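Local coordinates for Thiol:disulfide interchange protein DsbA (Neisseria meningitidis serogroup B, PDB 2ZNM), which probably acts as a periplasmic thiol:disulfide oxidoreductase of the DsbA type, a thioredoxin-fold enzyme expected to introduce disulfide bonds into other proteins, at residues A76-S81 with Q86-V91; G70-A75 with A134-M139; G109-A112 with G117-G120; E103-A108 with R125-P130; G22-L27 with A180-E185. One frame throughout, in Å; residues are numbered along the deposited sequence.

Contact 1: A76-S81 with Q86-V91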
# COMPACT_ATOMS: atom_id res chain seq x y z
N ALA A 76 -4.78 -6.14 -4.74
CA ALA A 76 -5.01 -7.34 -3.96
C ALA A 76 -4.56 -8.57 -4.72
O ALA A 76 -3.96 -9.45 -4.14
CB ALA A 76 -6.48 -7.46 -3.55
N ALA A 77 -4.85 -8.63 -6.02
CA ALA A 77 -4.43 -9.75 -6.86
C ALA A 77 -2.91 -9.96 -6.84
O ALA A 77 -2.44 -11.08 -6.62
CB ALA A 77 -4.92 -9.56 -8.28
N VAL A 78 -2.16 -8.87 -7.05
CA VAL A 78 -0.70 -8.87 -7.05
C VAL A 78 -0.13 -9.38 -5.73
O VAL A 78 0.70 -10.31 -5.71
CB VAL A 78 -0.16 -7.45 -7.36
CG1 VAL A 78 1.34 -7.40 -7.21
CG2 VAL A 78 -0.57 -6.99 -8.78
N ASN A 79 -0.56 -8.78 -4.62
CA ASN A 79 -0.16 -9.20 -3.29
C ASN A 79 -0.47 -10.68 -3.06
O ASN A 79 0.41 -11.43 -2.62
CB ASN A 79 -0.82 -8.34 -2.20
CG ASN A 79 -0.38 -8.73 -0.79
OD1 ASN A 79 0.73 -9.21 -0.59
ND2 ASN A 79 -1.27 -8.54 0.19
N LEU A 80 -1.70 -11.09 -3.36
CA LEU A 80 -2.13 -12.45 -3.06
C LEU A 80 -1.53 -13.51 -3.98
O LEU A 80 -1.38 -14.67 -3.58
CB LEU A 80 -3.66 -12.56 -3.05
CG LEU A 80 -4.38 -11.79 -1.95
CD1 LEU A 80 -5.86 -12.03 -2.08
CD2 LEU A 80 -3.89 -12.15 -0.52
N SER A 81 -1.18 -13.12 -5.20
CA SER A 81 -0.54 -14.04 -6.14
C SER A 81 0.95 -14.25 -5.80
O SER A 81 1.59 -15.17 -6.29
CB SER A 81 -0.71 -13.56 -7.58
OG SER A 81 -0.21 -12.23 -7.74
N GLN A 86 7.45 -8.94 -9.70
CA GLN A 86 7.37 -9.35 -11.10
C GLN A 86 6.28 -8.55 -11.83
O GLN A 86 6.37 -8.36 -13.04
CB GLN A 86 7.07 -10.85 -11.22
CG GLN A 86 8.19 -11.80 -10.76
CD GLN A 86 8.37 -11.87 -9.25
OE1 GLN A 86 9.47 -12.13 -8.75
NE2 GLN A 86 7.29 -11.64 -8.50
N ALA A 87 5.28 -8.09 -11.09
CA ALA A 87 4.06 -7.54 -11.69
C ALA A 87 3.80 -6.06 -11.45
O ALA A 87 3.32 -5.38 -12.35
CB ALA A 87 2.83 -8.36 -11.28
N ASN A 88 4.11 -5.56 -10.26
CA ASN A 88 3.79 -4.16 -9.94
C ASN A 88 4.40 -3.15 -10.91
O ASN A 88 3.72 -2.18 -11.28
CB ASN A 88 4.19 -3.79 -8.50
CG ASN A 88 3.13 -4.10 -7.49
OD1 ASN A 88 1.93 -4.03 -7.77
ND2 ASN A 88 3.56 -4.42 -6.29
N PRO A 89 5.67 -3.34 -11.32
CA PRO A 89 6.23 -2.37 -12.26
C PRO A 89 5.38 -2.19 -13.52
O PRO A 89 5.09 -1.04 -13.91
CB PRO A 89 7.63 -2.96 -12.59
CG PRO A 89 7.99 -3.74 -11.37
CD PRO A 89 6.67 -4.37 -10.93
N ALA A 90 4.98 -3.31 -14.13
CA ALA A 90 4.05 -3.34 -15.26
C ALA A 90 2.65 -2.78 -14.93
O ALA A 90 1.97 -2.27 -15.81
CB ALA A 90 3.94 -4.76 -15.84
N VAL A 91 2.22 -2.88 -13.67
CA VAL A 91 0.93 -2.31 -13.27
C VAL A 91 1.00 -0.77 -13.18
O VAL A 91 0.17 -0.06 -13.77
CB VAL A 91 0.38 -2.92 -11.95
CG1 VAL A 91 -0.94 -2.27 -11.57
CG2 VAL A 91 0.21 -4.43 -12.08
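Val-78 and Ala-87 lie where the segments 76-81 and 86-91 come nearest, their CA atoms 6.8 Å apart. The two segments run almost antiparallel, at 164° with axes 10.0 Å apart, as befits a helical hairpin closed by a very short turn. Helix 84-97 is kinked here, for Pro-89 has no amide hydrogen to give to the turn before it and the N of Ala-90 makes no such bond either.

At this spacing one side chain does most of the bridging. Val-78 is directed at the other helix, and both its methyls make contacts there. With CG1 anti to the backbone N (chi1 174°), that methyl makes the closest approach to Asn-88, whose OD1 lies 3.5 Å from Val-78 CG1; the two side chains cross obliquely. Val-78 CG2 lies near the same oxygen, at 4.0 Å from Asn-88 OD1, and also meets Val-91 CG2 at 4.2 Å and Ala-87 CB at 4.4 Å. Alanine suits the place because the single methyl of Ala-87 leaves room for the valine where the two segments' CA atoms come nearest.

No hydrogen bond crosses this interface. Asn-88 OD1 instead bonds to the hydroxyl of Tyr-32, just before the cysteines Cys-34 and Cys-37, predicted to be the redox-active pair, in the sequence, and Val-91 packs on the same tyrosine. The contact is thus mainly a van der Waals one, and the amide oxygen resting on Val-78 has its polar need met elsewhere, which lets an asparagine sit against an aliphatic surface at little cost.

Contact 2: G70-A75 with A134-M139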
# COMPACT_ATOMS: atom_id res chain seq x y z
N GLY A 70 -11.58 -1.15 -8.77
CA GLY A 70 -10.86 -1.93 -9.77
C GLY A 70 -9.35 -1.89 -9.60
O GLY A 70 -8.67 -2.90 -9.82
N LEU A 71 -8.82 -0.73 -9.22
CA LEU A 71 -7.38 -0.57 -8.95
C LEU A 71 -6.99 -1.27 -7.67
O LEU A 71 -5.91 -1.87 -7.58
CB LEU A 71 -6.96 0.90 -8.89
CG LEU A 71 -6.80 1.66 -10.21
CD1 LEU A 71 -6.11 3.02 -9.99
CD2 LEU A 71 -6.06 0.84 -11.26
N ALA A 72 -7.89 -1.21 -6.68
CA ALA A 72 -7.71 -1.91 -5.42
C ALA A 72 -7.72 -3.44 -5.58
O ALA A 72 -6.96 -4.14 -4.90
CB ALA A 72 -8.76 -1.46 -4.40
N ARG A 73 -8.59 -3.94 -6.45
CA ARG A 73 -8.65 -5.37 -6.77
C ARG A 73 -7.38 -5.88 -7.47
O ARG A 73 -6.95 -7.01 -7.21
CB ARG A 73 -9.86 -5.66 -7.65
CG ARG A 73 -10.15 -7.13 -7.83
CD ARG A 73 -11.41 -7.34 -8.61
NE ARG A 73 -11.72 -8.77 -8.69
CZ ARG A 73 -12.82 -9.27 -9.23
NH1 ARG A 73 -13.75 -8.48 -9.75
NH2 ARG A 73 -12.99 -10.58 -9.25
N MSE A 74 -6.79 -5.05 -8.34
CA MSE A 74 -5.48 -5.34 -8.93
C MSE A 74 -4.39 -5.46 -7.85
O MSE A 74 -3.63 -6.44 -7.82
CB MSE A 74 -5.10 -4.30 -9.98
CG MSE A 74 -3.80 -4.60 -10.72
SE MSE A 74 -3.75 -6.39 -11.57
CE MSE A 74 -4.67 -5.99 -13.25
N ALA A 75 -4.33 -4.48 -6.94
CA ALA A 75 -3.36 -4.50 -5.84
C ALA A 75 -3.53 -5.75 -5.00
O ALA A 75 -2.55 -6.34 -4.59
CB ALA A 75 -3.49 -3.25 -4.96
N ALA A 134 -12.66 -9.38 -1.64
CA ALA A 134 -12.82 -8.96 -0.24
C ALA A 134 -11.79 -7.91 0.17
O ALA A 134 -12.14 -6.89 0.76
CB ALA A 134 -12.75 -10.17 0.69
N ALA A 135 -10.52 -8.18 -0.16
CA ALA A 135 -9.42 -7.30 0.18
C ALA A 135 -9.60 -5.92 -0.45
O ALA A 135 -9.29 -4.90 0.17
CB ALA A 135 -8.11 -7.91 -0.23
N ALA A 136 -10.10 -5.90 -1.69
CA ALA A 136 -10.35 -4.66 -2.42
C ALA A 136 -11.38 -3.79 -1.69
O ALA A 136 -11.18 -2.58 -1.54
CB ALA A 136 -10.79 -4.93 -3.87
N LEU A 137 -12.47 -4.41 -1.25
CA LEU A 137 -13.52 -3.74 -0.50
C LEU A 137 -13.03 -3.27 0.88
O LEU A 137 -13.40 -2.18 1.35
CB LEU A 137 -14.71 -4.70 -0.32
CG LEU A 137 -16.18 -4.27 -0.40
CD1 LEU A 137 -17.00 -5.12 0.57
CD2 LEU A 137 -16.42 -2.78 -0.17
N LYS A 138 -12.25 -4.11 1.55
CA LYS A 138 -11.62 -3.71 2.81
C LYS A 138 -10.76 -2.43 2.65
O LYS A 138 -10.78 -1.57 3.52
CB LYS A 138 -10.79 -4.87 3.39
CG LYS A 138 -10.19 -4.58 4.74
CD LYS A 138 -9.73 -5.88 5.41
CE LYS A 138 -8.87 -5.60 6.64
NZ LYS A 138 -8.88 -6.75 7.60
N MSE A 139 -10.04 -2.32 1.54
CA MSE A 139 -9.30 -1.10 1.21
C MSE A 139 -10.21 0.14 1.06
O MSE A 139 -9.84 1.24 1.44
CB MSE A 139 -8.45 -1.30 -0.06
CG MSE A 139 -7.39 -2.35 0.08
SE MSE A 139 -6.45 -2.70 -1.59
CE MSE A 139 -6.01 -4.59 -1.29
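Ala-136 turns its methyl straight onto the backbone of helix 69-81, where its CB lies 3.5 Å from Arg-73 N and 3.6 Å from Arg-73 CA. Ala-72 faces back across the interface, with 4.1 Å between Ala-72 CB and Ala-136 CB. Such small side chains let the axes approach to 8.0 Å while the helices cross steeply, at 125°.

Met-139, a selenomethionine in the crystal, comes one turn further along helix 130-145. Its CG stands anti to the carbonyl carbon (chi1 -63°), and from there the chain runs out extended to lay the selenium alongside Ala-72. The SE atom is 3.6 Å from Ala-72 O and 3.8 Å from Ala-72 CB, and the terminal methyl also reaches the carbonyl oxygen. A long, unbranched and flexible side chain can lie along Ala-72 and also pack on His-61 of strand 55-61; the natural methionine would carry sulfur here.

Arg-73 takes part through its root, its CB 4.0 Å from Ala-136 CB. The rest of the chain leads away, and its NE bonds to the carbonyl oxygen of Tyr-127.

With no hydrogen bond between the segments, the joint depends on close fit and dispersion, while the arginine's charge is kept out of the alanine contact.

Contact 3: G109-A112 with G117-G120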
# COMPACT_ATOMS: atom_id res chain seq x y z
N GLY A 109 -7.90 -8.51 -17.31
CA GLY A 109 -7.66 -9.88 -17.76
C GLY A 109 -6.96 -9.98 -19.10
O GLY A 109 -5.95 -10.68 -19.23
N LYS A 110 -7.47 -9.27 -20.10
CA LYS A 110 -6.83 -9.24 -21.42
C LYS A 110 -5.42 -8.67 -21.33
O LYS A 110 -4.50 -9.19 -21.97
CB LYS A 110 -7.68 -8.47 -22.44
CG LYS A 110 -8.98 -9.17 -22.82
CD LYS A 110 -9.38 -8.89 -24.27
CE LYS A 110 -10.45 -9.87 -24.75
NZ LYS A 110 -10.53 -9.94 -26.24
N TRP A 111 -5.24 -7.62 -20.53
CA TRP A 111 -3.92 -7.04 -20.30
C TRP A 111 -2.94 -8.04 -19.66
O TRP A 111 -1.81 -8.19 -20.14
CB TRP A 111 -4.02 -5.77 -19.44
CG TRP A 111 -2.69 -5.27 -18.94
CD1 TRP A 111 -1.79 -4.50 -19.63
CD2 TRP A 111 -2.10 -5.51 -17.65
NE1 TRP A 111 -0.69 -4.25 -18.84
CE2 TRP A 111 -0.85 -4.86 -17.63
CE3 TRP A 111 -2.51 -6.22 -16.51
CZ2 TRP A 111 -0.02 -4.88 -16.52
CZ3 TRP A 111 -1.69 -6.25 -15.42
CH2 TRP A 111 -0.45 -5.58 -15.43
N ALA A 112 -3.38 -8.70 -18.58
CA ALA A 112 -2.53 -9.62 -17.83
C ALA A 112 -1.99 -10.76 -18.68
O ALA A 112 -0.82 -11.10 -18.59
CB ALA A 112 -3.29 -10.17 -16.63
N GLY A 117 6.47 -10.47 -19.02
CA GLY A 117 7.38 -10.50 -17.88
C GLY A 117 6.94 -11.22 -16.62
O GLY A 117 7.66 -11.20 -15.62
N PHE A 118 5.76 -11.83 -16.64
CA PHE A 118 5.23 -12.55 -15.48
C PHE A 118 4.05 -13.44 -15.87
O PHE A 118 3.43 -13.23 -16.91
CB PHE A 118 4.84 -11.58 -14.34
CG PHE A 118 3.75 -10.61 -14.70
CD1 PHE A 118 2.41 -10.98 -14.63
CD2 PHE A 118 4.07 -9.32 -15.11
CE1 PHE A 118 1.40 -10.09 -14.98
CE2 PHE A 118 3.06 -8.41 -15.45
CZ PHE A 118 1.72 -8.80 -15.38
N ASP A 119 3.77 -14.45 -15.03
CA ASP A 119 2.61 -15.34 -15.17
C ASP A 119 1.33 -14.54 -14.97
O ASP A 119 0.93 -14.26 -13.83
CB ASP A 119 2.69 -16.46 -14.14
CG ASP A 119 1.87 -17.70 -14.53
OD1 ASP A 119 0.87 -17.58 -15.28
OD2 ASP A 119 2.24 -18.81 -14.09
N GLY A 120 0.70 -14.18 -16.07
CA GLY A 120 -0.52 -13.39 -16.04
C GLY A 120 -1.71 -14.24 -15.65
O GLY A 120 -2.68 -13.73 -15.07
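Aromatic contact joins Trp-111 of helix 105-113 to Phe-118 in the loop that follows. CH2, on the six-membered ring of the indole, meets Phe-118 CZ at 3.9 Å, arriving at the phenyl edge near its plane. The centroids are 6.0 Å apart and the planes are inclined obliquely, at 52°. Phe-118 holds CG between its backbone N and carbonyl carbon (chi1 62°), a crowded position that swings the ring toward the helix. Both large rings also lie on helix 84-97, the tryptophan on Val-91 and the phenylalanine on Ala-90.

Backbone contact is closer still. Gly-120 CA approaches Ala-112 O at 3.4 Å in a CA-H...O contact, with 156° at the hydrogen. There is no room for a CB beside Ala-112 O, so a glycine suits this place, and the small Ala-112 leaves its CB 3.9 Å from Gly-120 O.

Capping completes the turn: Asp-119, the N-cap of helix 120-127, accepts a hydrogen bond from Lys-122 N through its OD1.

Without a conventional hydrogen bond across it, the helix-to-loop junction relies on dispersion between aromatic carbons and on a weak, polarised C-H...O attraction.

Contact 4: E103-A108 with R125-P130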
# COMPACT_ATOMS: atom_id res chain seq x y z
N GLU A 103 -9.15 -0.62 -14.59
CA GLU A 103 -10.15 -0.76 -13.53
C GLU A 103 -11.22 -1.77 -13.90
O GLU A 103 -11.94 -2.26 -13.05
CB GLU A 103 -10.85 0.58 -13.25
CG GLU A 103 -10.05 1.58 -12.46
CD GLU A 103 -9.26 2.55 -13.34
OE1 GLU A 103 -9.01 2.23 -14.53
OE2 GLU A 103 -8.90 3.63 -12.84
N ASN A 104 -11.33 -2.05 -15.19
CA ASN A 104 -12.32 -2.97 -15.71
C ASN A 104 -11.76 -4.39 -15.73
O ASN A 104 -10.69 -4.63 -16.28
CB ASN A 104 -12.71 -2.53 -17.11
CG ASN A 104 -13.80 -3.37 -17.70
OD1 ASN A 104 -14.98 -3.16 -17.43
ND2 ASN A 104 -13.42 -4.34 -18.53
N ARG A 105 -12.50 -5.33 -15.13
CA ARG A 105 -12.08 -6.73 -15.03
C ARG A 105 -11.64 -7.38 -16.35
O ARG A 105 -10.57 -7.99 -16.42
CB ARG A 105 -13.17 -7.60 -14.38
CG ARG A 105 -12.74 -9.05 -14.17
CD ARG A 105 -13.78 -9.79 -13.38
NE ARG A 105 -13.68 -11.24 -13.53
CZ ARG A 105 -14.40 -11.96 -14.40
NH1 ARG A 105 -15.26 -11.35 -15.21
NH2 ARG A 105 -14.26 -13.27 -14.45
N SER A 106 -12.46 -7.27 -17.38
CA SER A 106 -12.15 -7.91 -18.65
C SER A 106 -10.95 -7.26 -19.34
O SER A 106 -10.17 -7.96 -20.00
CB SER A 106 -13.38 -7.95 -19.57
OG SER A 106 -13.87 -6.66 -19.83
N VAL A 107 -10.78 -5.95 -19.16
CA VAL A 107 -9.60 -5.23 -19.67
C VAL A 107 -8.35 -5.64 -18.89
O VAL A 107 -7.31 -5.90 -19.48
CB VAL A 107 -9.81 -3.68 -19.67
CG1 VAL A 107 -8.52 -2.93 -19.95
CG2 VAL A 107 -10.87 -3.28 -20.70
N ALA A 108 -8.46 -5.72 -17.57
CA ALA A 108 -7.37 -6.20 -16.72
C ALA A 108 -6.93 -7.61 -17.14
O ALA A 108 -5.74 -7.85 -17.34
CB ALA A 108 -7.78 -6.18 -15.28
N ARG A 125 -5.86 -15.67 -11.61
CA ARG A 125 -6.38 -16.67 -10.68
C ARG A 125 -6.59 -16.03 -9.31
O ARG A 125 -7.61 -16.24 -8.67
CB ARG A 125 -5.40 -17.83 -10.58
CG ARG A 125 -6.00 -19.20 -10.82
CD ARG A 125 -5.08 -20.07 -11.68
NE ARG A 125 -3.72 -20.16 -11.13
CZ ARG A 125 -2.62 -20.35 -11.86
NH1 ARG A 125 -2.68 -20.47 -13.18
NH2 ARG A 125 -1.44 -20.42 -11.26
N ALA A 126 -5.62 -15.23 -8.86
CA ALA A 126 -5.74 -14.49 -7.60
C ALA A 126 -6.78 -13.37 -7.71
O ALA A 126 -7.44 -13.03 -6.72
CB ALA A 126 -4.39 -13.92 -7.19
N TYR A 127 -6.91 -12.82 -8.91
CA TYR A 127 -7.78 -11.69 -9.19
C TYR A 127 -9.27 -12.06 -9.07
O TYR A 127 -10.08 -11.24 -8.62
CB TYR A 127 -7.47 -11.19 -10.60
CG TYR A 127 -8.07 -9.88 -10.99
CD1 TYR A 127 -7.32 -8.70 -10.95
CD2 TYR A 127 -9.39 -9.80 -11.43
CE1 TYR A 127 -7.86 -7.49 -11.33
CE2 TYR A 127 -9.95 -8.59 -11.81
CZ TYR A 127 -9.18 -7.44 -11.76
OH TYR A 127 -9.74 -6.24 -12.15
N ASP A 128 -9.61 -13.28 -9.47
CA ASP A 128 -10.99 -13.75 -9.52
C ASP A 128 -11.32 -14.63 -8.33
O ASP A 128 -12.34 -15.34 -8.32
CB ASP A 128 -11.25 -14.51 -10.82
CG ASP A 128 -11.24 -13.62 -12.05
OD1 ASP A 128 -11.41 -12.39 -11.92
OD2 ASP A 128 -11.08 -14.16 -13.16
N SER A 129 -10.45 -14.61 -7.32
CA SER A 129 -10.70 -15.38 -6.11
C SER A 129 -11.39 -14.48 -5.08
O SER A 129 -11.21 -13.25 -5.12
CB SER A 129 -9.40 -15.96 -5.55
OG SER A 129 -8.79 -15.04 -4.67
N PRO A 130 -12.19 -15.07 -4.17
CA PRO A 130 -12.96 -14.28 -3.20
C PRO A 130 -12.09 -13.44 -2.27
O PRO A 130 -12.50 -12.36 -1.87
CB PRO A 130 -13.75 -15.35 -2.41
CG PRO A 130 -13.05 -16.63 -2.64
CD PRO A 130 -12.43 -16.52 -4.01
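Tyr-127 reaches from helix 120-127 into the first turn of helix 105-113, and there the contact is compact. CG anti to the backbone N (chi1 -169°) sends the ring toward Arg-105 and Ala-108. Its hydroxyl end rests beside Ala-108, with 3.7 Å from Tyr-127 OH to Ala-108 CB, and the same oxygen is 3.7 Å from Arg-105 CA. The alanine is small enough for the long tyrosine to come close to the helix. Further back along the ring, Arg-105 CG touches Tyr-127 CE2 at 3.7 Å, approaching obliquely. On the inner side the tyrosine packs on Ala-77 and the alanine on Met-74, both of helix 69-81.

The outer side is looser and is carried by charges on exposed residues. Extended from CG to NE, the arginine passes the tyrosine ring and meets Asp-128, the first residue after helix 120-127, in a salt bridge. Arg-105 NE gives its hydrogen to Asp-128 OD1 over 3.0 Å, nearly straight at 166°. The oxygen lies close to the guanidinium plane, but the donor stands 48° above that of the carboxylate. The second oxygen is less engaged, with 3.5 Å between Asp-128 OD2 and Arg-105 NH2. Arg-73 NH2 adds a long, weak ion pair to OD1.

Two arginines beside one carboxylate would be expected to stabilise its negative charge. The aliphatic stem of Arg-105 meanwhile packs on the tyrosine, so one residue serves both the apolar and the ionic side.

Contact 5: G22-L27 with A180-E185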
# COMPACT_ATOMS: atom_id res chain seq x y z
N GLY A 22 2.02 -8.60 17.88
CA GLY A 22 3.38 -8.85 18.39
C GLY A 22 4.46 -8.04 17.68
O GLY A 22 5.34 -7.50 18.34
N LYS A 23 4.39 -8.00 16.35
CA LYS A 23 5.25 -7.13 15.53
C LYS A 23 4.64 -5.74 15.36
O LYS A 23 3.47 -5.52 15.67
CB LYS A 23 5.50 -7.75 14.14
CG LYS A 23 6.33 -9.02 14.16
CD LYS A 23 6.08 -9.85 12.91
CE LYS A 23 6.05 -11.34 13.23
NZ LYS A 23 6.13 -12.14 11.97
N ILE A 24 5.46 -4.81 14.88
CA ILE A 24 5.06 -3.42 14.69
C ILE A 24 4.81 -3.19 13.21
O ILE A 24 5.73 -3.27 12.38
CB ILE A 24 6.12 -2.43 15.25
CG1 ILE A 24 6.44 -2.76 16.72
CG2 ILE A 24 5.66 -0.99 15.13
CD1 ILE A 24 7.75 -2.20 17.21
N GLU A 25 3.55 -2.90 12.88
CA GLU A 25 3.17 -2.65 11.50
C GLU A 25 3.61 -1.27 11.04
O GLU A 25 3.53 -0.29 11.77
CB GLU A 25 1.66 -2.78 11.34
CG GLU A 25 1.12 -2.61 9.91
CD GLU A 25 -0.34 -3.03 9.83
OE1 GLU A 25 -0.61 -4.25 9.73
OE2 GLU A 25 -1.22 -2.14 9.90
N VAL A 26 4.09 -1.23 9.80
CA VAL A 26 4.25 0.03 9.08
C VAL A 26 3.37 -0.10 7.84
O VAL A 26 3.67 -0.84 6.90
CB VAL A 26 5.73 0.31 8.74
CG1 VAL A 26 5.86 1.63 7.97
CG2 VAL A 26 6.54 0.36 10.00
N LEU A 27 2.24 0.59 7.88
CA LEU A 27 1.25 0.48 6.83
C LEU A 27 1.33 1.69 5.91
O LEU A 27 1.30 2.85 6.38
CB LEU A 27 -0.15 0.33 7.44
CG LEU A 27 -1.44 0.66 6.69
CD1 LEU A 27 -1.69 -0.29 5.54
CD2 LEU A 27 -2.60 0.62 7.70
N ALA A 180 10.06 2.89 17.32
CA ALA A 180 10.69 2.85 18.65
C ALA A 180 9.75 3.36 19.75
O ALA A 180 9.83 2.91 20.89
CB ALA A 180 11.99 3.63 18.65
N LYS A 181 8.87 4.29 19.38
CA LYS A 181 7.83 4.79 20.28
C LYS A 181 6.80 3.71 20.61
O LYS A 181 6.46 3.49 21.78
CB LYS A 181 7.14 6.02 19.66
CG LYS A 181 6.11 6.71 20.56
CD LYS A 181 5.54 7.95 19.88
CE LYS A 181 4.38 8.55 20.67
NZ LYS A 181 4.81 9.24 21.92
N VAL A 182 6.32 3.02 19.57
CA VAL A 182 5.34 1.94 19.70
C VAL A 182 5.90 0.78 20.53
O VAL A 182 5.24 0.28 21.44
CB VAL A 182 4.81 1.48 18.29
CG1 VAL A 182 4.12 0.12 18.36
CG2 VAL A 182 3.87 2.52 17.69
N ARG A 183 7.13 0.36 20.21
CA ARG A 183 7.78 -0.76 20.89
C ARG A 183 7.86 -0.54 22.40
O ARG A 183 7.46 -1.41 23.18
CB ARG A 183 9.18 -0.99 20.31
CG ARG A 183 10.04 -2.02 21.04
CD ARG A 183 11.25 -2.41 20.20
NE ARG A 183 11.94 -1.24 19.66
CZ ARG A 183 12.40 -1.14 18.41
NH1 ARG A 183 12.22 -2.13 17.56
NH2 ARG A 183 13.02 -0.03 18.02
N GLU A 184 8.38 0.62 22.79
CA GLU A 184 8.54 1.03 24.18
C GLU A 184 7.18 1.12 24.88
O GLU A 184 7.02 0.65 26.00
CB GLU A 184 9.32 2.36 24.25
CG GLU A 184 9.01 3.29 25.43
CD GLU A 184 9.78 2.96 26.69
OE1 GLU A 184 11.02 2.82 26.62
OE2 GLU A 184 9.15 2.86 27.76
N GLU A 185 6.19 1.70 24.20
CA GLU A 185 4.86 1.88 24.81
C GLU A 185 4.14 0.54 25.05
O GLU A 185 3.37 0.40 26.01
CB GLU A 185 4.01 2.91 24.05
CG GLU A 185 3.16 2.37 22.91
CD GLU A 185 2.35 3.46 22.19
OE1 GLU A 185 1.49 3.09 21.36
OE2 GLU A 185 2.56 4.67 22.44
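Helix packs on sheet here, where Ile-24 at the start of strand 24-30 presses against the last turns of the C-terminal helix 167-185. Its two arms part to meet successive residues of the helix. CG2, anti to the backbone N, lies 3.7 Å from Val-182 CG1, and the two side chains lie alongside one another, running opposite ways. The longer arm carries CD1 to Arg-183, at 3.6 Å from its CB, roughly perpendicular to the arginine side chain. Isoleucine suits the place, because its short arm reaches Val-182 and its longer arm Arg-183.

Strand 24-30 lies within the mixed sheet of the thioredoxin fold, between strands 153-156 and 55-61, and helix 167-185 is the C-terminal helix packed on that sheet. The next inward-facing residue of the strand, Val-26, continues the layer on Ile-175 and Val-179.

Arg-183 adds a polar border. Its CG is anti to the backbone N (chi1 173°), and the chain then bends at its third torsion; NH1 forms a salt bridge with Asp-54, whose backbone is hydrogen-bonded to Ile-24. Glu-25, on the other side of the strand, makes its own salt bridge to Arg-58.

In the fold
After strand 9-11 at one edge of the sheet, strand 24-30 opens contact 5, which closes the widest loop only at helix 167-185. All the others nest inside it. Contact 2 closes a loop from helix 69-81 to helix 130-145; within it contact 1 closes first, over the turn between helices 69-81 and 84-97, and contact 4 follows in series, spanning helix 105-113 to the end of helix 120-127, with contact 3 nested inside contact 4. Contacts 1 to 4 thus knit the helical part together, while contact 5 joins the sheet to the C-terminal helix of the thioredoxin fold, the centres of contacts 5 and 2 being about 26 Å apart.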